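Local coordinates for two-domain protein containing predicted PHP-like metal-dependent phosphoesterase (PDB 3E38) that binds three zinc ions in a PHP-like domain joined to an Ig-like domain, and is probably a metal-dependent phosphoesterase, perhaps acting as a nuclease, at residues I179-C182 with L183-L187; R227-D231 with N232-A236; A237-H240 with E241-I244; P198-D202 with Y203-K207. One frame throughout, in Å; residues are numbered along the deposited sequence.

Overall arrangement
All four contacts are local. Contacts 2 and 3 share strand 235-239 of the mixed sheet of the PHP-like domain, and contact 1 packs against that sheet. Contact 3, the hairpin of strands 235-239 and 242-244, is the buried one, held by paired backbone bonds and apolar side chains. Contact 2 feeds the same strand 235-239 from helix 223-231 and is partly buried, with a salt bridge as its main side-chain tie. Contact 1, the end of helix 176-185, touches both: Asn-186 meets Arg-233, and Ile-179 packs on Ile-244. Contact 4 stands apart from contact 1, its centre about 31 Å away. It mixes weak backbone bonding with aromatic packing near the zinc site and at a subunit interface.

Contact 1 (I179-C182 with L183-L187); sequences IQWC and LDKNL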
loop_
_atom_site.group_PDB
_atom_site.type_symbol
_atom_site.label_atom_id
_atom_site.label_comp_id
_atom_site.label_asym_id
_atom_site.label_seq_id
_atom_site.Cartn_x
_atom_site.Cartn_y
_atom_site.Cartn_z
ATOM N N ILE B 179 -21.756 24.370 8.165
ATOM C CA ILE B 179 -21.982 24.682 6.752
ATOM C C ILE B 179 -23.142 25.671 6.691
ATOM O O ILE B 179 -23.046 26.726 6.078
ATOM C CB ILE B 179 -22.236 23.405 5.867
ATOM C CG1 ILE B 179 -20.993 22.508 5.856
ATOM C CG2 ILE B 179 -22.580 23.789 4.441
ATOM C CD1 ILE B 179 -21.248 21.114 5.361
ATOM N N GLN B 180 -24.204 25.340 7.393
ATOM C CA GLN B 180 -25.419 26.151 7.351
ATOM C C GLN B 180 -25.162 27.512 7.967
ATOM O O GLN B 180 -25.772 28.518 7.599
ATOM C CB GLN B 180 -26.572 25.432 8.065
ATOM C CG GLN B 180 -27.915 26.074 7.859
ATOM C CD GLN B 180 -28.260 26.180 6.387
ATOM O OE1 GLN B 180 -28.139 25.212 5.636
ATOM N NE2 GLN B 180 -28.693 27.364 5.966
ATOM N N TRP B 181 -24.255 27.531 8.922
ATOM C CA TRP B 181 -23.898 28.778 9.626
ATOM C C TRP B 181 -23.189 29.702 8.676
ATOM O O TRP B 181 -23.511 30.875 8.568
ATOM C CB TRP B 181 -23.026 28.530 10.854
ATOM C CG TRP B 181 -23.818 27.946 11.955
ATOM C CD1 TRP B 181 -25.150 28.130 12.160
ATOM C CD2 TRP B 181 -23.346 27.185 13.078
ATOM N NE1 TRP B 181 -25.558 27.464 13.291
ATOM C CE2 TRP B 181 -24.466 26.902 13.887
ATOM C CE3 TRP B 181 -22.112 26.751 13.490
ATOM C CZ2 TRP B 181 -24.372 26.165 15.047
ATOM C CZ3 TRP B 181 -22.020 26.031 14.653
ATOM C CH2 TRP B 181 -23.128 25.736 15.412
ATOM N N CYS B 182 -22.228 29.143 7.976
ATOM C CA CYS B 182 -21.465 29.920 7.004
ATOM C C CYS B 182 -22.362 30.412 5.877
ATOM O O CYS B 182 -22.209 31.549 5.394
ATOM C CB CYS B 182 -20.317 29.122 6.425
ATOM S SG CYS B 182 -19.065 28.674 7.630
ATOM N N LEU B 183 -23.349 29.593 5.529
ATOM C CA LEU B 183 -24.279 29.946 4.451
ATOM C C LEU B 183 -25.164 31.102 4.925
ATOM O O LEU B 183 -25.304 32.105 4.232
ATOM C CB LEU B 183 -25.144 28.771 3.944
ATOM C CG LEU B 183 -24.444 27.576 3.291
ATOM C CD1 LEU B 183 -25.503 26.546 2.883
ATOM C CD2 LEU B 183 -23.537 27.951 2.091
ATOM N N ASP B 184 -25.671 31.003 6.142
ATOM C CA ASP B 184 -26.589 32.039 6.667
ATOM C C ASP B 184 -25.878 33.324 7.052
ATOM O O ASP B 184 -26.407 34.412 6.879
ATOM C CB ASP B 184 -27.337 31.543 7.897
ATOM C CG ASP B 184 -28.233 30.351 7.595
ATOM O OD1 ASP B 184 -28.649 30.200 6.424
ATOM O OD2 ASP B 184 -28.510 29.570 8.534
ATOM N N LYS B 185 -24.648 33.192 7.520
ATOM C CA LYS B 185 -23.903 34.338 8.060
ATOM C C LYS B 185 -22.827 34.872 7.111
ATOM O O LYS B 185 -22.053 35.763 7.441
ATOM C CB LYS B 185 -23.350 33.927 9.435
ATOM C CG LYS B 185 -24.455 34.042 10.491
ATOM C CD LYS B 185 -24.380 33.105 11.713
ATOM C CE LYS B 185 -25.631 33.406 12.639
ATOM N NZ LYS B 185 -26.135 32.289 13.537
ATOM N N ASN B 186 -22.780 34.280 5.929
ATOM C CA ASN B 186 -21.839 34.678 4.871
ATOM C C ASN B 186 -20.365 34.567 5.252
ATOM O O ASN B 186 -19.579 35.495 5.047
ATOM C CB ASN B 186 -22.122 36.123 4.444
ATOM C CG ASN B 186 -21.490 36.459 3.106
ATOM O OD1 ASN B 186 -21.188 35.570 2.311
ATOM N ND2 ASN B 186 -21.292 37.735 2.848
ATOM N N LEU B 187 -19.993 33.420 5.802
ATOM C CA LEU B 187 -18.637 33.211 6.261
ATOM C C LEU B 187 -17.887 32.254 5.365
ATOM O O LEU B 187 -18.454 31.523 4.539
ATOM C CB LEU B 187 -18.630 32.670 7.694
ATOM C CG LEU B 187 -19.399 33.497 8.730
ATOM C CD1 LEU B 187 -19.821 32.689 9.917
ATOM C CD2 LEU B 187 -18.564 34.669 9.188
#
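Gln-180 and Asp-184 join their polar ends one turn apart near the C-terminal end of helix 176-185. Beyond CB of the glutamine, CG is anti to the backbone N (chi1 -170°), and a bend at chi2 brings the amide to Asp-184. CG passes 3.6 Å from Asp-184 OD2, and OE1 lies beside Leu-183 CD1 at 4.0 Å. NE2 reaches Asp-184 OD1 at 2.9 Å on the syn side of the carboxylate, though well out of its plane; a second, weak bond runs to OD2. Amide and carboxylate planes are 49° apart, so the two groups meet twisted rather than flat. With an alanine at this position, the carboxylate of Asp-184 would probably lose its amide mate and be freer to turn. Backbone bonds of the helical i to i+4 kind tie Leu-183 N to Ile-179 O and Lys-185 N to Trp-181 O. On the buried side Ile-179 and Cys-182 pack against strands 165-170 and 188-192, while the Trp-181 ring meets Trp-135 and Trp-150; Lys-185 makes a cation-pi contact with Trp-150. Past Asn-186, which leaves the helix with positive phi, Leu-187 N bonds to Cys-182 O at 2.9 Å, while Leu-187 CB rests 4.0 Å from Cys-182 SG.

Contact 2 (R227-D231 with N232-A236); sequences REALD and NRRTA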
loop_
_atom_site.group_PDB
_atom_site.type_symbol
_atom_site.label_atom_id
_atom_site.label_comp_id
_atom_site.label_asym_id
_atom_site.label_seq_id
_atom_site.Cartn_x
_atom_site.Cartn_y
_atom_site.Cartn_z
ATOM N N ARG B 227 -5.150 35.735 1.456
ATOM C CA ARG B 227 -5.931 36.553 2.350
ATOM C C ARG B 227 -7.150 37.079 1.630
ATOM O O ARG B 227 -8.249 37.065 2.197
ATOM C CB ARG B 227 -5.104 37.712 2.937
ATOM C CG ARG B 227 -5.932 38.652 3.829
ATOM C CD ARG B 227 -6.630 37.869 4.887
ATOM N NE ARG B 227 -7.520 38.640 5.748
ATOM C CZ ARG B 227 -7.137 39.295 6.847
ATOM N NH1 ARG B 227 -5.857 39.357 7.239
ATOM N NH2 ARG B 227 -8.045 39.905 7.554
ATOM N N GLU B 228 -6.962 37.499 0.371
ATOM C CA GLU B 228 -8.079 38.082 -0.437
ATOM C C GLU B 228 -9.142 37.011 -0.766
ATOM O O GLU B 228 -10.371 37.239 -0.720
ATOM C CB GLU B 228 -7.561 38.797 -1.703
ATOM C CG GLU B 228 -8.666 39.427 -2.575
ATOM C CD GLU B 228 -9.320 38.451 -3.532
ATOM O OE1 GLU B 228 -8.735 37.360 -3.793
ATOM O OE2 GLU B 228 -10.402 38.803 -4.062
ATOM N N ALA B 229 -8.652 35.812 -1.011
ATOM C CA ALA B 229 -9.536 34.657 -1.247
ATOM C C ALA B 229 -10.390 34.403 -0.004
ATOM O O ALA B 229 -11.629 34.254 -0.072
ATOM C CB ALA B 229 -8.727 33.407 -1.580
ATOM N N LEU B 230 -9.716 34.378 1.132
ATOM C CA LEU B 230 -10.385 34.083 2.405
ATOM C C LEU B 230 -11.363 35.161 2.741
ATOM O O LEU B 230 -12.406 34.894 3.311
ATOM C CB LEU B 230 -9.419 33.922 3.586
ATOM C CG LEU B 230 -8.388 32.789 3.534
ATOM C CD1 LEU B 230 -7.392 32.884 4.714
ATOM C CD2 LEU B 230 -9.096 31.453 3.530
ATOM N N ASP B 231 -11.026 36.390 2.381
ATOM C CA ASP B 231 -11.871 37.525 2.744
ATOM C C ASP B 231 -13.150 37.465 1.982
ATOM O O ASP B 231 -14.207 37.993 2.407
ATOM C CB ASP B 231 -11.205 38.873 2.448
ATOM C CG ASP B 231 -10.124 39.218 3.439
ATOM O OD1 ASP B 231 -10.098 38.616 4.529
ATOM O OD2 ASP B 231 -9.319 40.122 3.143
ATOM N N ASN B 232 -13.038 36.810 0.848
ATOM C CA ASN B 232 -14.121 36.744 -0.129
ATOM C C ASN B 232 -14.766 35.381 -0.223
ATOM O O ASN B 232 -15.486 35.096 -1.160
ATOM C CB ASN B 232 -13.584 37.214 -1.480
ATOM C CG ASN B 232 -13.354 38.712 -1.514
ATOM O OD1 ASN B 232 -14.312 39.501 -1.387
ATOM N ND2 ASN B 232 -12.103 39.124 -1.715
ATOM N N ARG B 233 -14.454 34.560 0.771
ATOM C CA ARG B 233 -14.964 33.186 0.949
ATOM C C ARG B 233 -14.751 32.222 -0.220
ATOM O O ARG B 233 -15.541 31.293 -0.447
ATOM C CB ARG B 233 -16.452 33.255 1.249
ATOM C CG ARG B 233 -16.816 34.333 2.265
ATOM C CD ARG B 233 -18.279 34.717 2.086
ATOM N NE ARG B 233 -18.516 35.210 0.725
ATOM C CZ ARG B 233 -18.382 36.481 0.330
ATOM N NH1 ARG B 233 -18.011 37.434 1.182
ATOM N NH2 ARG B 233 -18.621 36.807 -0.937
ATOM N N ARG B 234 -13.667 32.459 -0.931
ATOM C CA ARG B 234 -13.294 31.702 -2.130
ATOM C C ARG B 234 -12.433 30.516 -1.740
ATOM O O ARG B 234 -11.233 30.402 -2.024
ATOM C CB ARG B 234 -12.625 32.618 -3.151
ATOM C CG ARG B 234 -13.066 32.300 -4.556
ATOM C CD ARG B 234 -12.439 33.195 -5.597
ATOM N NE ARG B 234 -12.709 34.618 -5.381
ATOM C CZ ARG B 234 -11.806 35.507 -4.985
ATOM N NH1 ARG B 234 -10.550 35.144 -4.739
ATOM N NH2 ARG B 234 -12.160 36.773 -4.848
ATOM N N THR B 235 -13.146 29.637 -1.047
ATOM C CA THR B 235 -12.643 28.372 -0.476
ATOM C C THR B 235 -13.627 27.227 -0.624
ATOM O O THR B 235 -14.825 27.398 -0.919
ATOM C CB THR B 235 -12.435 28.492 1.070
ATOM O OG1 THR B 235 -13.714 28.723 1.714
ATOM C CG2 THR B 235 -11.475 29.668 1.450
ATOM N N ALA B 236 -13.076 26.055 -0.375
ATOM C CA ALA B 236 -13.818 24.784 -0.252
ATOM C C ALA B 236 -13.002 23.891 0.641
ATOM O O ALA B 236 -11.768 23.826 0.510
ATOM C CB ALA B 236 -14.061 24.105 -1.606
#
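Glu-228 sends CG anti to its own N (chi1 -180°) and then folds at chi2 (-84°), while the Arg-234 chain bends at chi3, and these turns set carboxylate against guanidinium beside the Schellman motif that ends helix 223-231. The grip is end-on and bidentate: Arg-234 NH1 meets Glu-228 OE1 at 3.0 Å and Arg-234 NH2 meets Glu-228 OE2 at 2.8 Å. Both oxygens lie in the guanidinium plane and are met on their syn sides, and both bonds are nearly straight. The two flat groups are turned 24° against each other. Arg-234 NH1 has a second partner in Phe-217 O, which ties the bridge to strand 213-218. Were Glu-228 replaced by an alanine, the guanidinium of Arg-234 would probably lose its carboxylate mate and be held at NH1 by Phe-217 O.

The motif itself rests on Arg-233, whose positive phi lets Arg-234 N reach Ala-229 O at 2.8 Å, with a weak bond from Arg-233 N to Leu-230 O. Glu-228 O also accepts a hydrogen bond from Asn-232 ND2 at 2.7 Å, tilted from the carbonyl plane. Thr-235 then enters strand 235-239, its OG1 bonded to Met-189 O. Its other branch faces the helix: Thr-235 CG2 packs on Leu-230 CD2 at 3.6 Å, the two side chains crossing at about a right angle.

Contact 3 (A237-H240 with E241-I244); sequences AYFH and ELLI
Backbone hydrogen bonds pair Ala-237 with Ile-244 and Phe-239 with Leu-242 across the two strands. Ala-237 N gives to Ile-244 O at 2.8 Å and Ile-244 N returns to Ala-237 O. Nearer the turn, Phe-239 N bonds to Leu-242 O almost straight (172°), while Leu-242 N reaches Phe-239 O at 2.7 Å. Tyr-238 and Leu-243 form the non-hydrogen-bonded pair between them, where Leu-243 CA makes a CA-H...O contact with Ala-237 O. Leu-242 O also approaches the ring edge at Tyr-238 CD1.

Apolar packing divides between the two faces of the sheet. On one, Tyr-238 and Leu-243 cross at about a right angle, Leu-243 CD1 lying 3.8 Å from Tyr-238 CB. On the other, CG of Phe-239 lies opposite the backbone N (chi1 172°), which places the ring beside Leu-242, with Leu-242 CD1 at the ring edge, 4.0 Å from Phe-239 CD2. Ile-244 CD1 reaches Phe-239 CB at 4.1 Å.

Aromatic contacts continue past the strand. Phe-239 CZ stands over the centre of the His-240 ring, about 3.6 Å above its plane, and His-240 NE2 is hydrogen-bonded to His-172; Tyr-238 stacks on His-210.

Positive phi at His-240 (57°) suits the first corner of the type II' turn from Phe-239 to Leu-242, giving a two-residue beta hairpin joined to the mixed sheet, with Leu-243 also backbone-bonded to Asn-328 and Ile-330.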
loop_
_atom_site.group_PDB
_atom_site.type_symbol
_atom_site.label_atom_id
_atom_site.label_comp_id
_atom_site.label_asym_id
_atom_site.label_seq_id
_atom_site.Cartn_x
_atom_site.Cartn_y
_atom_site.Cartn_z
ATOM N N ALA B 237 -13.676 23.252 1.583
ATOM C CA ALA B 237 -13.031 22.280 2.474
ATOM C C ALA B 237 -13.007 20.853 1.850
ATOM O O ALA B 237 -13.984 20.325 1.359
ATOM C CB ALA B 237 -13.692 22.281 3.859
ATOM N N TYR B 238 -11.831 20.271 1.897
ATOM C CA TYR B 238 -11.545 18.948 1.391
ATOM C C TYR B 238 -11.265 18.032 2.547
ATOM O O TYR B 238 -10.252 18.122 3.213
ATOM C CB TYR B 238 -10.346 19.016 0.483
ATOM C CG TYR B 238 -9.991 17.714 -0.202
ATOM C CD1 TYR B 238 -10.968 16.819 -0.628
ATOM C CD2 TYR B 238 -8.666 17.414 -0.496
ATOM C CE1 TYR B 238 -10.626 15.665 -1.257
ATOM C CE2 TYR B 238 -8.339 16.276 -1.134
ATOM C CZ TYR B 238 -9.299 15.397 -1.520
ATOM O OH TYR B 238 -8.924 14.224 -2.198
ATOM N N PHE B 239 -12.203 17.131 2.719
ATOM C CA PHE B 239 -12.305 16.244 3.857
ATOM C C PHE B 239 -12.607 14.841 3.424
ATOM O O PHE B 239 -13.696 14.563 2.920
ATOM C CB PHE B 239 -13.473 16.751 4.718
ATOM C CG PHE B 239 -13.830 15.836 5.846
ATOM C CD1 PHE B 239 -13.080 15.825 7.013
ATOM C CD2 PHE B 239 -14.884 14.958 5.730
ATOM C CE1 PHE B 239 -13.386 14.980 8.016
ATOM C CE2 PHE B 239 -15.205 14.125 6.762
ATOM C CZ PHE B 239 -14.453 14.142 7.903
ATOM N N HIS B 240 -11.641 13.941 3.604
ATOM C CA HIS B 240 -11.878 12.581 3.207
ATOM C C HIS B 240 -12.245 12.666 1.735
ATOM O O HIS B 240 -11.498 13.245 0.960
ATOM C CB HIS B 240 -12.992 11.993 4.085
ATOM C CG HIS B 240 -12.544 11.732 5.508
ATOM N ND1 HIS B 240 -13.265 10.978 6.405
ATOM C CD2 HIS B 240 -11.394 12.062 6.150
ATOM C CE1 HIS B 240 -12.618 10.921 7.558
ATOM N NE2 HIS B 240 -11.475 11.572 7.432
ATOM N N GLU B 241 -13.408 12.137 1.375
ATOM C CA GLU B 241 -13.883 12.105 -0.031
ATOM C C GLU B 241 -14.807 13.254 -0.326
ATOM O O GLU B 241 -15.293 13.419 -1.469
ATOM C CB GLU B 241 -14.573 10.760 -0.388
ATOM C CG GLU B 241 -13.587 9.590 -0.403
ATOM C CD GLU B 241 -14.159 8.255 -0.924
ATOM O OE1 GLU B 241 -15.405 8.108 -1.090
ATOM O OE2 GLU B 241 -13.331 7.338 -1.160
ATOM N N LEU B 242 -15.072 14.043 0.714
ATOM C CA LEU B 242 -15.978 15.183 0.549
ATOM C C LEU B 242 -15.244 16.496 0.176
ATOM O O LEU B 242 -14.069 16.727 0.529
ATOM C CB LEU B 242 -16.817 15.397 1.812
ATOM C CG LEU B 242 -17.587 14.236 2.426
ATOM C CD1 LEU B 242 -18.319 14.775 3.649
ATOM C CD2 LEU B 242 -18.558 13.611 1.395
ATOM N N LEU B 243 -15.936 17.310 -0.611
ATOM C CA LEU B 243 -15.463 18.640 -0.931
ATOM C C LEU B 243 -16.652 19.495 -0.592
ATOM O O LEU B 243 -17.753 19.288 -1.079
ATOM C CB LEU B 243 -15.012 18.795 -2.382
ATOM C CG LEU B 243 -14.327 20.129 -2.702
ATOM C CD1 LEU B 243 -12.919 20.162 -2.078
ATOM C CD2 LEU B 243 -14.237 20.340 -4.189
ATOM N N ILE B 244 -16.426 20.419 0.326
ATOM C CA ILE B 244 -17.484 21.243 0.873
ATOM C C ILE B 244 -17.338 22.712 0.520
ATOM O O ILE B 244 -16.298 23.322 0.738
ATOM C CB ILE B 244 -17.479 21.078 2.399
ATOM C CG1 ILE B 244 -17.480 19.575 2.736
ATOM C CG2 ILE B 244 -18.664 21.853 3.037
ATOM C CD1 ILE B 244 -16.701 19.175 3.965
#

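Contact 4 (P198-D202 with Y203-K207); sequences PIQTD and YDFEK
Close to the zinc centre, just beyond the metal ligands Asp-194 and His-196, the short, weakly bonded helix 199-202 turns into a loop, and Ile-199 packs there against Tyr-203 and Phe-205. The isoleucine carries its CG1 branch anti to the backbone N (chi1 -162°), which directs that branch to both rings. Its end, Ile-199 CD1, touches Tyr-203 CE2 at 3.8 Å, and the two side chains meet at a slant. Ile-199 CG1 lies in the plane of the phenylalanine ring, at its edge, 3.9 Å from Phe-205 CZ. Gln-200 CA meets the same ring edge, 3.9 Å from Phe-205 CE2. One face of the Phe-205 ring is covered by Tyr-203 CB, about 4.0 Å above its plane and offset toward the rim.

The carbonyl of Asp-202 lies over one face of the Tyr-203 ring, with Asp-202 O 3.3 Å from Tyr-203 CG. That carbonyl also accepts a hydrogen bond from His-172 NE2, whose ring meets that of Tyr-203. Across the turn, the backbone gives a single weak bond, Tyr-203 N to Ile-199 O at 3.3 Å. On the outer side, Gln-200 NE2 bonds to Thr-201 OG1 of the second subunit, and Thr-201 OG1 accepts the reciprocal bond from Gln-200 NE2 of the second subunit.

With one weak backbone bond across the turn, apolar packing of Ile-199 on the two rings supplies most of the side-chain contact, while Gln-200 and Thr-201 bond to the second subunit.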
loop_
_atom_site.group_PDB
_atom_site.type_symbol
_atom_site.label_atom_id
_atom_site.label_comp_id
_atom_site.label_asym_id
_atom_site.label_seq_id
_atom_site.Cartn_x
_atom_site.Cartn_y
_atom_site.Cartn_z
ATOM N N PRO B 198 2.775 13.255 14.308
ATOM C CA PRO B 198 3.303 13.290 12.934
ATOM C C PRO B 198 2.125 13.044 11.955
ATOM O O PRO B 198 1.128 12.396 12.314
ATOM C CB PRO B 198 4.356 12.153 12.925
ATOM C CG PRO B 198 4.822 12.096 14.395
ATOM C CD PRO B 198 3.536 12.355 15.185
ATOM N N ILE B 199 2.180 13.652 10.770
ATOM C CA ILE B 199 1.054 13.586 9.838
ATOM C C ILE B 199 0.729 12.120 9.477
ATOM O O ILE B 199 -0.425 11.718 9.418
ATOM C CB ILE B 199 1.292 14.480 8.560
ATOM C CG1 ILE B 199 -0.014 14.768 7.822
ATOM C CG2 ILE B 199 2.358 13.863 7.621
ATOM C CD1 ILE B 199 -1.039 15.714 8.596
ATOM N N GLN B 200 1.765 11.308 9.310
ATOM C CA GLN B 200 1.579 9.936 8.861
ATOM C C GLN B 200 0.871 9.095 9.916
ATOM O O GLN B 200 0.323 8.068 9.625
ATOM C CB GLN B 200 2.912 9.261 8.511
ATOM C CG GLN B 200 3.831 10.006 7.494
ATOM C CD GLN B 200 4.934 10.799 8.144
ATOM O OE1 GLN B 200 4.731 11.379 9.195
ATOM N NE2 GLN B 200 6.150 10.801 7.526
ATOM N N THR B 201 0.919 9.546 11.154
ATOM C CA THR B 201 0.357 8.821 12.288
ATOM C C THR B 201 -1.173 8.891 12.282
ATOM O O THR B 201 -1.854 7.956 12.752
ATOM C CB THR B 201 0.889 9.355 13.635
ATOM O OG1 THR B 201 2.264 8.952 13.807
ATOM C CG2 THR B 201 0.079 8.824 14.776
ATOM N N ASP B 202 -1.700 9.967 11.702
ATOM C CA ASP B 202 -3.170 10.196 11.682
ATOM C C ASP B 202 -3.853 10.038 10.341
ATOM O O ASP B 202 -5.056 10.183 10.245
ATOM C CB ASP B 202 -3.515 11.601 12.203
ATOM C CG ASP B 202 -3.387 11.712 13.719
ATOM O OD1 ASP B 202 -2.956 10.726 14.377
ATOM O OD2 ASP B 202 -3.695 12.787 14.247
ATOM N N TYR B 203 -3.079 9.810 9.294
ATOM C CA TYR B 203 -3.677 9.615 7.964
ATOM C C TYR B 203 -3.000 8.434 7.347
ATOM O O TYR B 203 -1.788 8.328 7.339
ATOM C CB TYR B 203 -3.620 10.886 7.055
ATOM C CG TYR B 203 -4.436 12.072 7.604
ATOM C CD1 TYR B 203 -5.780 12.217 7.349
ATOM C CD2 TYR B 203 -3.829 13.031 8.379
ATOM C CE1 TYR B 203 -6.524 13.304 7.892
ATOM C CE2 TYR B 203 -4.510 14.101 8.888
ATOM C CZ TYR B 203 -5.869 14.249 8.644
ATOM O OH TYR B 203 -6.497 15.346 9.213
ATOM N N ASP B 204 -3.829 7.508 6.902
ATOM C CA ASP B 204 -3.342 6.273 6.292
ATOM C C ASP B 204 -3.188 6.577 4.839
ATOM O O ASP B 204 -4.119 6.412 4.049
ATOM C CB ASP B 204 -4.315 5.124 6.507
ATOM C CG ASP B 204 -3.681 3.767 6.269
ATOM O OD1 ASP B 204 -2.593 3.672 5.637
ATOM O OD2 ASP B 204 -4.290 2.778 6.726
ATOM N N PHE B 205 -1.991 7.042 4.525
ATOM C CA PHE B 205 -1.680 7.520 3.200
ATOM C C PHE B 205 -1.662 6.319 2.295
ATOM O O PHE B 205 -1.955 6.427 1.108
ATOM C CB PHE B 205 -0.353 8.313 3.148
ATOM C CG PHE B 205 -0.437 9.698 3.752
ATOM C CD1 PHE B 205 -1.139 10.708 3.104
ATOM C CD2 PHE B 205 0.195 10.003 4.946
ATOM C CE1 PHE B 205 -1.221 12.006 3.658
ATOM C CE2 PHE B 205 0.115 11.294 5.505
ATOM C CZ PHE B 205 -0.595 12.292 4.861
ATOM N N GLU B 206 -1.374 5.172 2.908
ATOM C CA GLU B 206 -1.319 3.873 2.198
ATOM C C GLU B 206 -2.661 3.643 1.510
ATOM O O GLU B 206 -2.721 3.270 0.347
ATOM C CB GLU B 206 -0.985 2.693 3.138
ATOM N N LYS B 207 -3.722 3.923 2.256
ATOM C CA LYS B 207 -5.107 3.778 1.806
ATOM C C LYS B 207 -5.598 4.984 1.041
ATOM O O LYS B 207 -6.815 5.171 0.839
ATOM C CB LYS B 207 -6.052 3.592 2.993
ATOM C CG LYS B 207 -5.761 2.375 3.820
ATOM C CD LYS B 207 -6.833 2.230 4.913
ATOM C CE LYS B 207 -6.621 0.957 5.723
#